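Local coordinates for Orf11 (Staphylococcus phage P68, PDB 6O43), which is a potential lysin of the phage, probably acting in breakdown of the staphylococcal cell wall, at residues N117-F121 and Y168-Q172. Numbering follows the deposited sequence.
Sequences NIVHF and YNKVQ
Phe121 lays one face of its ring over the backbone at the end of helix 166-169. Tyr168 O stands 3.7 Å above the ring plane, offset toward the rim, with Asn169 N over the same face. CE2 of Phe121 comes within 3.7 Å of Asn169 CA, and its CE1 lies 4.0 Å from Tyr168 CB. With chi1 at 67°, CG sits between the backbone N and the carbonyl carbon, which turns the ring toward the helix end; a broad, flat phenyl suits this peptide surface. The Tyr168 side chain crosses it at about a right angle. Trp156 and Tyr160 also meet the phenylalanine.

Val119 brings CG2 to 3.6 Å from Asn169 O, its branched methyls filling the place beside that carbonyl and the stem of Lys170, whose ammonium turns back to Ser167 O. Farther along the antiparallel run, the compact Val171 lays its CG2 methyl against CB and the amide carbon of Asn117.

The chain leaves the helix at Lys170, with positive phi. Asn169 OD1 accepts from Val171 N (2.6 Å) and Gln172 N (3.0 Å), an Asx turn within an Asx motif, while ND2 donates hydrogen bonds to Gln172 O, in the amide plane, and to Gly163 O. Asparagine suits this place: its short amide reaches the following turn with both acceptor and donor, which fixes its rotation. A water lies between Asn117 O and Asn169 O, within hydrogen-bonding distance of each.

No direct hydrogen bond joins the segments: apolar packing and one water hold the surface loop between helices 89-104 and 124-136 against a helix end whose Asn169 amide bonds on its own side.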
loop_
_atom_site.group_PDB
_atom_site.type_symbol
_atom_site.label_atom_id
_atom_site.label_comp_id
_atom_site.label_asym_id
_atom_site.label_seq_id
_atom_site.Cartn_x
_atom_site.Cartn_y
_atom_site.Cartn_z
ATOM N N ASN A 117 14.680 -14.961 7.655
ATOM C CA ASN A 117 15.308 -15.894 6.713
ATOM C C ASN A 117 16.475 -15.139 6.074
ATOM O O ASN A 117 16.402 -14.676 4.934
ATOM C CB ASN A 117 14.320 -16.411 5.667
ATOM C CG ASN A 117 13.663 -17.713 6.082
ATOM O OD1 ASN A 117 14.320 -18.749 6.184
ATOM N ND2 ASN A 117 12.358 -17.669 6.312
ATOM N N ILE A 118 17.567 -15.030 6.826
ATOM C CA ILE A 118 18.647 -14.108 6.491
ATOM C C ILE A 118 19.348 -14.593 5.225
ATOM O O ILE A 118 20.023 -15.626 5.229
ATOM C CB ILE A 118 19.634 -13.964 7.652
ATOM C CG1 ILE A 118 18.899 -13.457 8.894
ATOM C CG2 ILE A 118 20.774 -13.027 7.269
ATOM C CD1 ILE A 118 19.769 -13.398 10.139
ATOM N N VAL A 119 19.197 -13.836 4.140
ATOM C CA VAL A 119 19.983 -14.019 2.926
ATOM C C VAL A 119 20.411 -12.630 2.468
ATOM O O VAL A 119 19.573 -11.834 2.030
ATOM C CB VAL A 119 19.210 -14.738 1.812
ATOM C CG1 VAL A 119 20.090 -14.879 0.573
ATOM C CG2 VAL A 119 18.729 -16.099 2.286
ATOM N N HIS A 120 21.704 -12.336 2.581
ATOM C CA HIS A 120 22.252 -11.067 2.112
ATOM C C HIS A 120 22.537 -11.194 0.621
ATOM O O HIS A 120 23.445 -11.929 0.218
ATOM C CB HIS A 120 23.518 -10.703 2.885
ATOM C CG HIS A 120 23.332 -10.667 4.370
ATOM N ND1 HIS A 120 22.561 -9.713 5.001
ATOM C CD2 HIS A 120 23.820 -11.463 5.350
ATOM C CE1 HIS A 120 22.577 -9.929 6.305
ATOM N NE2 HIS A 120 23.337 -10.983 6.543
ATOM N N PHE A 121 21.765 -10.481 -0.199
ATOM C CA PHE A 121 21.931 -10.568 -1.645
ATOM C C PHE A 121 21.759 -9.251 -2.389
ATOM O O PHE A 121 22.136 -9.191 -3.561
ATOM C CB PHE A 121 20.941 -11.584 -2.232
ATOM C CG PHE A 121 19.503 -11.157 -2.124
ATOM C CD1 PHE A 121 18.913 -10.397 -3.125
ATOM C CD2 PHE A 121 18.741 -11.511 -1.023
ATOM C CE1 PHE A 121 17.585 -9.998 -3.029
ATOM C CE2 PHE A 121 17.415 -11.117 -0.919
ATOM C CZ PHE A 121 16.836 -10.360 -1.924
ATOM N N TYR A 168 16.041 -15.205 -5.791
ATOM C CA TYR A 168 16.937 -14.255 -5.141
ATOM C C TYR A 168 16.871 -14.345 -3.618
ATOM O O TYR A 168 17.896 -14.557 -2.966
ATOM C CB TYR A 168 16.620 -12.829 -5.614
ATOM C CG TYR A 168 17.169 -12.519 -6.989
ATOM C CD1 TYR A 168 16.513 -12.953 -8.134
ATOM C CD2 TYR A 168 18.350 -11.801 -7.140
ATOM C CE1 TYR A 168 17.014 -12.676 -9.393
ATOM C CE2 TYR A 168 18.858 -11.517 -8.394
ATOM C CZ TYR A 168 18.186 -11.958 -9.517
ATOM O OH TYR A 168 18.691 -11.679 -10.766
ATOM N N ASN A 169 15.680 -14.183 -3.037
ATOM C CA ASN A 169 15.558 -14.202 -1.583
ATOM C C ASN A 169 15.608 -15.608 -0.996
ATOM O O ASN A 169 15.778 -15.745 0.222
ATOM C CB ASN A 169 14.265 -13.503 -1.147
ATOM C CG ASN A 169 13.013 -14.279 -1.526
ATOM O OD1 ASN A 169 12.816 -15.413 -1.089
ATOM N ND2 ASN A 169 12.148 -13.657 -2.324
ATOM N N LYS A 170 15.457 -16.646 -1.818
ATOM C CA LYS A 170 15.642 -18.043 -1.434
ATOM C C LYS A 170 14.579 -18.556 -0.472
ATOM O O LYS A 170 14.763 -19.624 0.126
ATOM C CB LYS A 170 17.025 -18.278 -0.817
ATOM C CG LYS A 170 18.185 -17.810 -1.680
ATOM C CD LYS A 170 18.141 -18.434 -3.066
ATOM C CE LYS A 170 19.507 -18.370 -3.738
ATOM N NZ LYS A 170 19.482 -18.958 -5.108
ATOM N N VAL A 171 13.469 -17.835 -0.300
ATOM C CA VAL A 171 12.389 -18.254 0.582
ATOM C C VAL A 171 11.096 -18.504 -0.182
ATOM O O VAL A 171 10.414 -19.508 0.057
ATOM C CB VAL A 171 12.156 -17.228 1.711
ATOM C CG1 VAL A 171 10.810 -17.476 2.377
ATOM C CG2 VAL A 171 13.276 -17.305 2.732
ATOM N N GLN A 172 10.743 -17.613 -1.107
ATOM C CA GLN A 172 9.490 -17.728 -1.845
ATOM C C GLN A 172 9.256 -16.496 -2.707
ATOM O O GLN A 172 9.947 -15.483 -2.553
ATOM C CB GLN A 172 8.316 -17.908 -0.884
ATOM C CG GLN A 172 8.063 -16.686 -0.017
ATOM C CD GLN A 172 6.765 -16.774 0.753
ATOM O OE1 GLN A 172 6.554 -17.702 1.534
ATOM N NE2 GLN A 172 5.881 -15.807 0.535
HETATM O O HOH W 1 15.271 -14.321 2.443
#